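Local coordinates for protein lombricine kinase (Urechis caupo, PDB 3JPZ) that catalyses the reversible transfer of a phosphoryl group between ATP and the guanidino compound lombricine, as a phosphagen kinase, at residues K85-N90 with N261-Y266; H40-D45 with E70-L75; K46-S51 with I59-G64; L127-S132 with L267-S272. One frame throughout, in Å; residues are numbered along the deposited sequence. Where two conformers were deposited one is given.

Contact 1: K85-N90 with N261-Y266; sequences KGFGPN and NQRLGY
The backbones of Phe-87 and Leu-264 stay well apart, with CA atoms 9.7 Å from each other, and those of Asn-90 and Arg-263 come only somewhat nearer, so that long side chains have to span the gap. On one side the chain runs irregularly through Gly-88 and Pro-89 after a Schellman motif has ended helix 73-83. On the other, Asn-261 and Gly-265 pair through their backbones to form a tight beta hairpin, with Gln-262 to Leu-264 in its turn. The turn is braced by an Asx motif: Asn-261 OD1 accepts from Leu-264 N at 2.7 Å. Gly-265, with its positive phi, suits the place where the chain re-enters the strand.

Arg-263 does most of the reaching. Its chain is extended from CG to NE, which carries the guanidinium across to the loop. There NH2 gives a nearly straight bond, 170° at the hydrogen, to Gly-88 O at 2.8 Å, with the acceptor in the guanidinium plane, while NH1 adds a weak bond to the same oxygen. A water joins NH1 to Phe-87 O. NH1 also makes a salt bridge to Asp-77 of helix 73-83, which probably helps to balance the charge. Pro-89 CA lies over one face of the group and Phe-87 CE2 over the opposite one. The Phe-87 ring, swung out with CG anti to the backbone N (chi1 -167°), turns its edge to Arg-263 O, 3.4 Å from CZ. Its CE2 also touches Leu-264 CD2 at 3.8 Å, a greasy pairing extended by Ile-80.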
loop_
_atom_site.group_PDB
_atom_site.type_symbol
_atom_site.label_atom_id
_atom_site.label_comp_id
_atom_site.label_asym_id
_atom_site.label_seq_id
_atom_site.Cartn_x
_atom_site.Cartn_y
_atom_site.Cartn_z
ATOM N N LYS A 85 7.070 27.809 -3.710
ATOM C CA LYS A 85 6.807 29.068 -4.394
ATOM C C LYS A 85 8.037 29.957 -4.479
ATOM O O LYS A 85 8.057 31.069 -3.950
ATOM C CB LYS A 85 5.671 29.809 -3.691
ATOM C CG LYS A 85 4.367 29.023 -3.640
ATOM C CD LYS A 85 3.207 29.913 -3.217
ATOM C CE LYS A 85 2.001 29.100 -2.769
ATOM N NZ LYS A 85 2.250 28.365 -1.500
ATOM N N GLY A 86 9.058 29.469 -5.169
ATOM C CA GLY A 86 10.276 30.229 -5.348
ATOM C C GLY A 86 11.341 29.818 -4.357
ATOM O O GLY A 86 11.503 30.429 -3.304
ATOM N N PHE A 87 12.055 28.755 -4.702
ATOM C CA PHE A 87 13.225 28.311 -3.958
ATOM C C PHE A 87 14.040 27.458 -4.931
ATOM O O PHE A 87 13.836 26.251 -5.040
ATOM C CB PHE A 87 12.813 27.530 -2.707
ATOM C CG PHE A 87 13.934 27.315 -1.724
ATOM C CD1 PHE A 87 14.126 28.191 -0.674
ATOM C CD2 PHE A 87 14.793 26.239 -1.854
ATOM C CE1 PHE A 87 15.159 27.995 0.229
ATOM C CE2 PHE A 87 15.822 26.035 -0.956
ATOM C CZ PHE A 87 16.011 26.918 0.084
ATOM N N GLY A 88 14.923 28.113 -5.678
ATOM C CA GLY A 88 15.710 27.457 -6.708
ATOM C C GLY A 88 16.966 26.825 -6.148
ATOM O O GLY A 88 17.179 26.847 -4.944
ATOM N N PRO A 89 17.815 26.275 -7.028
ATOM C CA PRO A 89 19.030 25.546 -6.634
ATOM C C PRO A 89 20.023 26.396 -5.834
ATOM O O PRO A 89 20.707 25.889 -4.948
ATOM C CB PRO A 89 19.650 25.138 -7.978
ATOM C CG PRO A 89 18.550 25.266 -8.979
ATOM C CD PRO A 89 17.676 26.366 -8.491
ATOM N N ASN A 90 20.101 27.681 -6.152
ATOM C CA ASN A 90 21.054 28.572 -5.504
ATOM C C ASN A 90 20.466 29.269 -4.287
ATOM O O ASN A 90 21.150 30.043 -3.612
ATOM C CB ASN A 90 21.554 29.614 -6.502
ATOM C CG ASN A 90 22.481 29.020 -7.548
ATOM O OD1 ASN A 90 22.171 29.021 -8.742
ATOM N ND2 ASN A 90 23.620 28.496 -7.103
ATOM N N ASN A 261 21.277 20.016 6.025
ATOM C CA ASN A 261 22.303 20.639 5.210
ATOM C C ASN A 261 22.018 22.121 5.032
ATOM O O ASN A 261 20.897 22.586 5.268
ATOM C CB ASN A 261 22.508 19.901 3.873
ATOM C CG ASN A 261 21.383 20.136 2.885
ATOM O OD1 ASN A 261 20.921 21.254 2.714
ATOM N ND2 ASN A 261 20.958 19.079 2.208
ATOM N N GLN A 262 23.055 22.849 4.634
ATOM C CA GLN A 262 23.036 24.301 4.592
ATOM C C GLN A 262 22.001 24.811 3.602
ATOM O O GLN A 262 21.416 25.871 3.808
ATOM C CB GLN A 262 24.428 24.809 4.207
ATOM C CG GLN A 262 24.692 26.264 4.529
ATOM C CD GLN A 262 26.168 26.594 4.460
ATOM O OE1 GLN A 262 26.893 26.058 3.622
ATOM N NE2 GLN A 262 26.622 27.477 5.340
ATOM N N ARG A 263 21.769 24.056 2.531
ATOM C CA ARG A 263 20.847 24.491 1.482
ATOM C C ARG A 263 19.373 24.313 1.850
ATOM O O ARG A 263 18.558 25.200 1.614
ATOM C CB ARG A 263 21.130 23.758 0.166
ATOM C CG ARG A 263 20.011 23.912 -0.866
ATOM C CD ARG A 263 20.332 23.182 -2.166
ATOM N NE ARG A 263 19.143 22.904 -2.975
ATOM C CZ ARG A 263 18.408 23.834 -3.577
ATOM N NH1 ARG A 263 17.347 23.486 -4.302
ATOM N NH2 ARG A 263 18.732 25.111 -3.451
ATOM N N LEU A 264 19.040 23.166 2.423
ATOM C CA LEU A 264 17.650 22.775 2.603
ATOM C C LEU A 264 17.238 22.731 4.065
ATOM O O LEU A 264 16.100 22.392 4.380
ATOM C CB LEU A 264 17.423 21.401 1.980
ATOM C CG LEU A 264 17.541 21.385 0.462
ATOM C CD1 LEU A 264 17.231 19.994 -0.083
ATOM C CD2 LEU A 264 16.613 22.430 -0.131
ATOM N N GLY A 265 18.159 23.080 4.954
ATOM C CA GLY A 265 17.893 22.990 6.374
ATOM C C GLY A 265 17.652 21.548 6.754
ATOM O O GLY A 265 18.367 20.651 6.310
ATOM N N TYR A 266 16.633 21.315 7.568
ATOM C CA TYR A 266 16.369 19.970 8.044
ATOM C C TYR A 266 15.726 19.131 6.961
ATOM O O TYR A 266 14.743 19.533 6.331
ATOM C CB TYR A 266 15.530 19.992 9.324
ATOM C CG TYR A 266 16.340 20.510 10.482
ATOM C CD1 TYR A 266 17.423 19.785 10.968
ATOM C CD2 TYR A 266 16.061 21.742 11.057
ATOM C CE1 TYR A 266 18.187 20.260 12.008
ATOM C CE2 TYR A 266 16.818 22.225 12.101
ATOM C CZ TYR A 266 17.885 21.477 12.573
ATOM O OH TYR A 266 18.647 21.948 13.615
HETATM O O HOH W 1 15.061 24.095 -5.710
#

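Contact 2: H40-D45 with E70-L75; sequences HGVTVD and EVFKEL
Phe-72 drives its ring into the backbone that enters helix 44-53 at Val-44, and nearly everything in this contact is met by that ring. From CA the CB heads toward the other segment, and CG stands anti to the carbonyl carbon (chi1 -48°), which lines the ring up with the chain from Val-42 to Val-44. On one flank CD1 comes within 4.0 Å of Val-44 CB. Further out CE1 lies 3.8 Å from the same CB and 3.3 Å from Val-44 N. The other flank ends in CE2, which touches Val-42 CG1 at 4.0 Å. At the tip, Phe-72 CZ lies 3.3 Å from Thr-43 C, pressed against the peptide that leads into Val-44. Val-42 O lies at the ring edge, in its plane.

The two faces are filled differently. Val-71 CG1 sits over the centre of one, whereas Val-44 CA lies over the opposite face, displaced toward the rim. A flat aromatic suits this slot between a valine methyl on one face and the helix-start backbone on the other. Val-44 CG2 also reaches Leu-75 CD2 at 4.2 Å, widening the apolar patch. Thr-43, the N-cap of the helix, holds its hydroxyl on Lys-46 N and offers the ring only its backbone.

Phe-72 itself stands at the break between helix 68-71 and helix 73-83, so the contact wedges this elbow against the start of helix 44-53. Helix 27-33 packs alongside, with Leu-33 on Val-44 and Met-29 on Leu-75, within the helical N-terminal domain.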
loop_
_atom_site.group_PDB
_atom_site.type_symbol
_atom_site.label_atom_id
_atom_site.label_comp_id
_atom_site.label_asym_id
_atom_site.label_seq_id
_atom_site.Cartn_x
_atom_site.Cartn_y
_atom_site.Cartn_z
ATOM N N HIS A 40 21.951 3.780 -0.468
ATOM C CA HIS A 40 20.989 2.889 0.168
ATOM C C HIS A 40 20.058 2.247 -0.863
ATOM O O HIS A 40 19.108 1.545 -0.507
ATOM C CB HIS A 40 20.190 3.625 1.243
ATOM C CG HIS A 40 21.038 4.248 2.308
ATOM N ND1 HIS A 40 21.155 5.612 2.464
ATOM C CD2 HIS A 40 21.813 3.692 3.270
ATOM C CE1 HIS A 40 21.959 5.869 3.481
ATOM N NE2 HIS A 40 22.374 4.721 3.985
ATOM N N GLY A 41 20.335 2.490 -2.140
ATOM C CA GLY A 41 19.649 1.800 -3.216
ATOM C C GLY A 41 18.347 2.460 -3.623
ATOM O O GLY A 41 17.573 1.905 -4.399
ATOM N N VAL A 42 18.090 3.642 -3.085
ATOM C CA VAL A 42 16.944 4.421 -3.528
ATOM C C VAL A 42 17.113 4.753 -5.005
ATOM O O VAL A 42 18.185 5.158 -5.441
ATOM C CB VAL A 42 16.795 5.724 -2.733
ATOM C CG1 VAL A 42 15.655 6.563 -3.306
ATOM C CG2 VAL A 42 16.555 5.416 -1.271
ATOM N N THR A 43 16.037 4.593 -5.764
ATOM C CA THR A 43 16.055 4.848 -7.195
ATOM C C THR A 43 15.038 5.920 -7.555
ATOM O O THR A 43 14.151 6.225 -6.767
ATOM C CB THR A 43 15.635 3.599 -7.967
ATOM O OG1 THR A 43 14.254 3.338 -7.697
ATOM C CG2 THR A 43 16.464 2.398 -7.548
ATOM N N VAL A 44 15.153 6.471 -8.759
ATOM C CA VAL A 44 14.205 7.478 -9.213
ATOM C C VAL A 44 12.788 6.925 -9.110
ATOM O O VAL A 44 11.879 7.613 -8.661
ATOM C CB VAL A 44 14.491 7.942 -10.662
ATOM C CG1 VAL A 44 14.148 6.849 -11.674
ATOM C CG2 VAL A 44 13.717 9.217 -10.970
ATOM N N ASP A 45 12.617 5.665 -9.499
ATOM C CA ASP A 45 11.311 5.035 -9.466
ATOM C C ASP A 45 10.719 5.060 -8.075
ATOM O O ASP A 45 9.543 5.345 -7.917
ATOM C CB ASP A 45 11.383 3.602 -9.983
ATOM C CG ASP A 45 11.120 3.519 -11.462
ATOM O OD1 ASP A 45 10.971 4.594 -12.083
ATOM O OD2 ASP A 45 11.053 2.393 -11.996
ATOM N N GLU A 70 20.346 14.627 -3.399
ATOM C CA GLU A 70 21.467 14.929 -4.274
ATOM C C GLU A 70 21.490 14.027 -5.515
ATOM O O GLU A 70 21.663 14.520 -6.619
ATOM C CB GLU A 70 22.792 14.877 -3.511
ATOM C CG GLU A 70 23.003 13.630 -2.692
ATOM C CD GLU A 70 24.461 13.413 -2.337
ATOM O OE1 GLU A 70 25.147 14.404 -2.004
ATOM O OE2 GLU A 70 24.921 12.252 -2.392
ATOM N N VAL A 71 21.298 12.723 -5.347
ATOM C CA VAL A 71 21.350 11.805 -6.484
ATOM C C VAL A 71 20.256 12.130 -7.500
ATOM O O VAL A 71 20.479 12.068 -8.708
ATOM C CB VAL A 71 21.240 10.334 -6.035
ATOM C CG1 VAL A 71 21.011 9.416 -7.235
ATOM C CG2 VAL A 71 22.491 9.928 -5.291
ATOM N N PHE A 72 19.079 12.481 -7.003
ATOM C CA PHE A 72 17.984 12.934 -7.854
ATOM C C PHE A 72 17.758 14.415 -7.629
ATOM O O PHE A 72 16.630 14.902 -7.639
ATOM C CB PHE A 72 16.741 12.115 -7.549
ATOM C CG PHE A 72 17.014 10.645 -7.514
ATOM C CD1 PHE A 72 17.328 9.968 -8.678
ATOM C CD2 PHE A 72 17.019 9.952 -6.317
ATOM C CE1 PHE A 72 17.608 8.621 -8.651
ATOM C CE2 PHE A 72 17.294 8.602 -6.287
ATOM C CZ PHE A 72 17.589 7.938 -7.451
ATOM N N LYS A 73 18.867 15.124 -7.436
ATOM C CA LYS A 73 18.857 16.550 -7.143
ATOM C C LYS A 73 17.993 17.355 -8.100
ATOM O O LYS A 73 17.242 18.228 -7.676
ATOM C CB LYS A 73 20.282 17.099 -7.163
ATOM C CG LYS A 73 20.391 18.548 -6.726
ATOM C CD LYS A 73 21.835 18.942 -6.488
ATOM C CE LYS A 73 21.945 20.014 -5.417
ATOM N NZ LYS A 73 20.933 21.085 -5.604
ATOM N N GLU A 74 18.097 17.072 -9.391
ATOM C CA GLU A 74 17.434 17.908 -10.381
ATOM C C GLU A 74 15.921 17.731 -10.337
ATOM O O GLU A 74 15.175 18.618 -10.757
ATOM C CB GLU A 74 17.963 17.608 -11.781
ATOM C CG GLU A 74 17.231 16.507 -12.518
ATOM C CD GLU A 74 17.679 16.408 -13.957
ATOM O OE1 GLU A 74 17.556 17.414 -14.689
ATOM O OE2 GLU A 74 18.168 15.331 -14.349
ATOM N N LEU A 75 15.474 16.590 -9.822
ATOM C CA LEU A 75 14.049 16.334 -9.686
ATOM C C LEU A 75 13.510 16.954 -8.406
ATOM O O LEU A 75 12.457 17.600 -8.403
ATOM C CB LEU A 75 13.763 14.828 -9.715
ATOM C CG LEU A 75 12.294 14.431 -9.571
ATOM C CD1 LEU A 75 11.389 15.254 -10.490
ATOM C CD2 LEU A 75 12.130 12.946 -9.839
#

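Contact 3: K46-S51 with I59-G64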
loop_
_atom_site.group_PDB
_atom_site.type_symbol
_atom_site.label_atom_id
_atom_site.label_comp_id
_atom_site.label_asym_id
_atom_site.label_seq_id
_atom_site.Cartn_x
_atom_site.Cartn_y
_atom_site.Cartn_z
ATOM N N LYS A 46 11.538 4.752 -7.073
ATOM C CA LYS A 46 11.114 4.829 -5.676
ATOM C C LYS A 46 10.634 6.229 -5.279
ATOM O O LYS A 46 9.584 6.380 -4.660
ATOM C CB LYS A 46 12.268 4.432 -4.750
ATOM C CG LYS A 46 11.914 4.547 -3.279
ATOM C CD LYS A 46 10.889 3.509 -2.891
ATOM C CE LYS A 46 10.303 3.784 -1.536
ATOM N NZ LYS A 46 9.363 2.697 -1.129
ATOM N N VAL A 47 11.409 7.259 -5.600
ATOM C CA VAL A 47 11.070 8.585 -5.102
ATOM C C VAL A 47 9.876 9.176 -5.840
ATOM O O VAL A 47 9.212 10.073 -5.329
ATOM C CB VAL A 47 12.258 9.557 -5.163
ATOM C CG1 VAL A 47 13.449 8.961 -4.421
ATOM C CG2 VAL A 47 12.616 9.899 -6.612
ATOM N N ILE A 48 9.579 8.661 -7.028
ATOM C CA ILE A 48 8.452 9.201 -7.796
ATOM C C ILE A 48 7.222 8.308 -7.769
ATOM O O ILE A 48 6.182 8.668 -8.321
ATOM C CB ILE A 48 8.828 9.464 -9.265
ATOM C CG1 ILE A 48 9.068 8.146 -10.000
ATOM C CG2 ILE A 48 10.046 10.371 -9.346
ATOM C CD1 ILE A 48 9.040 8.275 -11.487
ATOM N N GLN A 49 7.323 7.150 -7.131
ATOM C CA GLN A 49 6.202 6.204 -7.119
ATOM C C GLN A 49 4.859 6.854 -6.770
ATOM O O GLN A 49 3.879 6.663 -7.486
ATOM C CB GLN A 49 6.459 5.046 -6.163
ATOM C CG GLN A 49 5.368 3.983 -6.226
ATOM C CD GLN A 49 5.258 3.338 -7.591
ATOM O OE1 GLN A 49 6.193 2.709 -8.062
ATOM N NE2 GLN A 49 4.105 3.493 -8.237
ATOM N N PRO A 50 4.802 7.609 -5.662
ATOM C CA PRO A 50 3.537 8.234 -5.258
ATOM C C PRO A 50 2.923 9.083 -6.368
ATOM O O PRO A 50 1.699 9.132 -6.513
ATOM C CB PRO A 50 3.945 9.129 -4.087
ATOM C CG PRO A 50 5.191 8.510 -3.553
ATOM C CD PRO A 50 5.899 7.924 -4.734
ATOM N N SER A 51 3.789 9.740 -7.131
ATOM C CA SER A 51 3.355 10.634 -8.201
ATOM C C SER A 51 2.633 9.877 -9.313
ATOM O O SER A 51 1.824 10.447 -10.038
ATOM C CB SER A 51 4.552 11.390 -8.782
ATOM O OG SER A 51 5.331 10.556 -9.618
ATOM N N ILE A 59 2.189 16.362 -4.620
ATOM C CA ILE A 59 3.563 16.546 -5.039
ATOM C C ILE A 59 3.998 15.273 -5.736
ATOM O O ILE A 59 4.385 15.295 -6.887
ATOM C CB ILE A 59 4.504 16.804 -3.858
ATOM C CG1 ILE A 59 4.052 18.030 -3.064
ATOM C CG2 ILE A 59 5.909 17.001 -4.366
ATOM C CD1 ILE A 59 4.933 18.328 -1.860
ATOM N N GLY A 60 3.926 14.162 -5.013
ATOM C CA GLY A 60 4.213 12.855 -5.574
ATOM C C GLY A 60 5.669 12.446 -5.473
ATOM O O GLY A 60 6.056 11.377 -5.949
ATOM N N LEU A 61 6.483 13.302 -4.871
ATOM C CA LEU A 61 7.910 13.035 -4.738
ATOM C C LEU A 61 8.263 12.784 -3.283
ATOM O O LEU A 61 7.844 13.521 -2.403
ATOM C CB LEU A 61 8.725 14.213 -5.269
ATOM C CG LEU A 61 10.242 14.049 -5.196
ATOM C CD1 LEU A 61 10.679 12.905 -6.096
ATOM C CD2 LEU A 61 10.951 15.341 -5.578
ATOM N N ILE A 62 9.053 11.750 -3.027
ATOM C CA ILE A 62 9.452 11.448 -1.663
ATOM C C ILE A 62 10.851 10.837 -1.625
ATOM O O ILE A 62 11.213 10.028 -2.470
ATOM C CB ILE A 62 8.436 10.515 -0.988
ATOM C CG1 ILE A 62 8.777 10.347 0.493
ATOM C CG2 ILE A 62 8.393 9.177 -1.711
ATOM C CD1 ILE A 62 7.625 9.856 1.342
ATOM N N ALA A 63 11.649 11.262 -0.656
ATOM C CA ALA A 63 13.003 10.752 -0.522
ATOM C C ALA A 63 12.972 9.405 0.157
ATOM O O ALA A 63 12.294 9.219 1.167
ATOM C CB ALA A 63 13.865 11.735 0.275
ATOM N N GLY A 64 13.692 8.452 -0.414
ATOM C CA GLY A 64 13.919 7.195 0.266
ATOM C C GLY A 64 14.981 7.374 1.334
ATOM O O GLY A 64 15.040 6.623 2.308
#
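Hydrogen bonds come first: Ile-62 N donates to Val-47 O at 2.9 Å, in the carbonyl plane and on a lone pair, and Ser-51 N makes a weak bond of 3.0 Å to Gly-60 O. Both occur where the helix is kinked. Pro-50 has no N-H to give, and Ser-51 N, the usual helical partner of Val-47 O, bonds weakly to Ile-48 O as well as to Gly-60 O, leaving Val-47 O to the loop.

CA-H...O contacts reinforce this grip: Leu-61 CA lies 3.3 Å from Val-47 O, and Val-47 CA 3.0 Å from Ile-62 O.

The segment 59-64 probably corresponds to the guanidino-specificity loop of phosphagen kinases, here laid along helix 44-53. A bound nitrate, probably from the crystallisation liquor, has its nearest atom about 3 Å from Gly-60.

Apolar packing fills the remaining surface. Val-47 CG2 and Leu-61 CD1 meet at 3.6 Å, the two side chains side by side and pointing the same way, while Ile-48 CG2 touches the same methyl. The Pro-50 ring crosses Ile-62 at about a right angle, CG against CG2 at 3.8 Å. Gly-60 fits because a CB there would run into Ser-51 CB. Phe-76 of helix 73-83 packs on Leu-61.

Contact 4: L127-S132 with L267-S272; sequences LCYPPS and LCACPS
Tyr-129 reaches Ala-269 and Leu-267 through its first two torsions: chi1 of -64° sets CG anti to the carbonyl carbon, and chi2 of -55° turns the ring so that one face lies along the backbone from Cys-268 to Ala-269. Ala-269 N stands over the middle of that face. Near the root of the ring, Ala-269 CB is 3.7 Å from CG and makes a CH-pi contact, 4.1 Å from the centroid and 28° off the ring normal. Alanine suits the spot, since its single methyl lets the backbone come down onto the aromatic face. Farther out, CZ is 3.5 Å from Cys-268 C.

At the end, the phenol oxygen passes close to Leu-267: Tyr-129 OH is 3.1 Å from Leu-267 C and 3.2 Å from Leu-267 CB. The side chains of Tyr-129 and Leu-267 cross at about a right angle. Neither Leu-267 O nor Cys-268 N lies at an angle suitable for a hydrogen bond to the hydroxyl, so the contact across the segments is one of packing. Pro-131 CD adds a looser touch on Ala-269 CB at 4.4 Å. The turn that carries Tyr-129 and Pro-131 is held by Ser-132 N bonding to Tyr-129 O, and its prolines keep the chain stiff.

Outside the pair, Tyr-69 OH bonds to Cys-268 O. The sequence from Cys-270 to Ser-272 opens the Cys-Pro-Ser-Asn signature of phosphagen kinases, whose cysteine is the reactive one in relatives, and Cys-268 lies about 8 Å, side chain to side chain, from the ADP-binding Arg-223.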
loop_
_atom_site.group_PDB
_atom_site.type_symbol
_atom_site.label_atom_id
_atom_site.label_comp_id
_atom_site.label_asym_id
_atom_site.label_seq_id
_atom_site.Cartn_x
_atom_site.Cartn_y
_atom_site.Cartn_z
ATOM N N LEU A 127 20.439 6.856 8.141
ATOM C CA LEU A 127 19.330 5.911 8.114
ATOM C C LEU A 127 18.217 6.324 7.154
ATOM O O LEU A 127 17.795 7.481 7.123
ATOM C CB LEU A 127 18.749 5.751 9.508
ATOM C CG LEU A 127 19.756 5.279 10.560
ATOM C CD1 LEU A 127 19.174 5.431 11.946
ATOM C CD2 LEU A 127 20.160 3.843 10.301
ATOM N N CYS A 128 17.724 5.353 6.393
ATOM C CA CYS A 128 16.708 5.631 5.391
ATOM C C CYS A 128 15.414 6.100 6.024
ATOM O O CYS A 128 15.018 5.631 7.081
ATOM C CB CYS A 128 16.459 4.392 4.529
ATOM S SG CYS A 128 17.738 4.133 3.290
ATOM N N TYR A 129 14.766 7.045 5.361
ATOM C CA TYR A 129 13.400 7.412 5.681
ATOM C C TYR A 129 12.449 6.219 5.571
ATOM O O TYR A 129 12.767 5.213 4.945
ATOM C CB TYR A 129 12.939 8.496 4.717
ATOM C CG TYR A 129 13.706 9.789 4.821
ATOM C CD1 TYR A 129 13.829 10.459 6.036
ATOM C CD2 TYR A 129 14.273 10.366 3.698
ATOM C CE1 TYR A 129 14.517 11.653 6.123
ATOM C CE2 TYR A 129 14.964 11.551 3.778
ATOM C CZ TYR A 129 15.081 12.191 4.994
ATOM O OH TYR A 129 15.763 13.380 5.059
ATOM N N PRO A 130 11.256 6.347 6.163
ATOM C CA PRO A 130 10.196 5.330 6.149
ATOM C C PRO A 130 9.900 4.694 4.786
ATOM O O PRO A 130 9.559 3.521 4.746
ATOM C CB PRO A 130 8.978 6.109 6.640
ATOM C CG PRO A 130 9.559 7.110 7.579
ATOM C CD PRO A 130 10.878 7.515 6.976
ATOM N N PRO A 131 10.011 5.450 3.684
ATOM C CA PRO A 131 9.695 4.789 2.415
ATOM C C PRO A 131 10.653 3.647 2.072
ATOM O O PRO A 131 10.216 2.685 1.438
ATOM C CB PRO A 131 9.810 5.925 1.383
ATOM C CG PRO A 131 9.626 7.184 2.182
ATOM C CD PRO A 131 10.285 6.882 3.506
ATOM N N SER A 132 11.912 3.744 2.499
ATOM C CA SER A 132 12.954 2.826 2.046
ATOM C C SER A 132 13.707 2.109 3.168
ATOM O O SER A 132 14.573 1.289 2.897
ATOM C CB SER A 132 13.971 3.583 1.195
ATOM O OG SER A 132 13.355 4.151 0.055
ATOM N N LEU A 267 16.311 17.964 6.744
ATOM C CA LEU A 267 15.874 17.083 5.685
ATOM C C LEU A 267 14.803 16.142 6.194
ATOM O O LEU A 267 14.902 15.593 7.287
ATOM C CB LEU A 267 17.065 16.300 5.136
ATOM C CG LEU A 267 18.094 17.142 4.380
ATOM C CD1 LEU A 267 19.440 16.432 4.345
ATOM C CD2 LEU A 267 17.615 17.461 2.968
ATOM N N CYS A 268 13.769 15.975 5.382
ATOM C CA CYS A 268 12.688 15.051 5.668
ATOM C C CYS A 268 12.347 14.360 4.355
ATOM O O CYS A 268 12.838 14.757 3.311
ATOM C CB CYS A 268 11.488 15.822 6.196
ATOM S SG CYS A 268 11.033 17.173 5.100
ATOM N N ALA A 269 11.518 13.325 4.395
ATOM C CA ALA A 269 11.250 12.550 3.195
ATOM C C ALA A 269 10.395 13.359 2.233
ATOM O O ALA A 269 10.608 13.324 1.030
ATOM C CB ALA A 269 10.570 11.241 3.544
ATOM N N CYS A 270 9.433 14.098 2.762
ATOM C CA CYS A 270 8.562 14.894 1.906
ATOM C C CYS A 270 9.104 16.306 1.784
ATOM O O CYS A 270 9.314 16.982 2.789
ATOM C CB CYS A 270 7.145 14.938 2.437
ATOM S SG CYS A 270 6.019 15.935 1.402
ATOM N N PRO A 271 9.322 16.757 0.540
ATOM C CA PRO A 271 9.890 18.075 0.242
ATOM C C PRO A 271 9.054 19.211 0.816
ATOM O O PRO A 271 9.569 20.307 1.011
ATOM C CB PRO A 271 9.878 18.125 -1.292
ATOM C CG PRO A 271 9.844 16.694 -1.722
ATOM C CD PRO A 271 9.025 15.996 -0.685
ATOM N N SER A 272 7.780 18.944 1.087
ATOM C CA SER A 272 6.890 19.960 1.620
ATOM C C SER A 272 7.370 20.420 2.987
ATOM O O SER A 272 7.094 21.537 3.400
ATOM C CB SER A 272 5.476 19.403 1.751
ATOM O OG SER A 272 5.413 18.436 2.784
#

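From the N terminus, contact 2 is the first to open, and it brings 70-75 back to 40-45 at the start of helix 44-53. Contact 3 closes a shorter loop within that span, folding 59-64 onto the same helix, and the two share packing such as Leu-75 against Ile-48. Contacts 1 and 4 open only afterwards and cross each other: 85-90 and then 127-132 wait for 261-266 and 267-272, neighbours in sequence. They tie the loop after helix 73-83 to the hairpin, and the loop after strand 113-122 to the cysteine-containing loop, of the catalytic domain. Ala-63 N, near Ala-269 O, and Lys-46 NZ, near Pro-131 O, link contact 3 to contact 4.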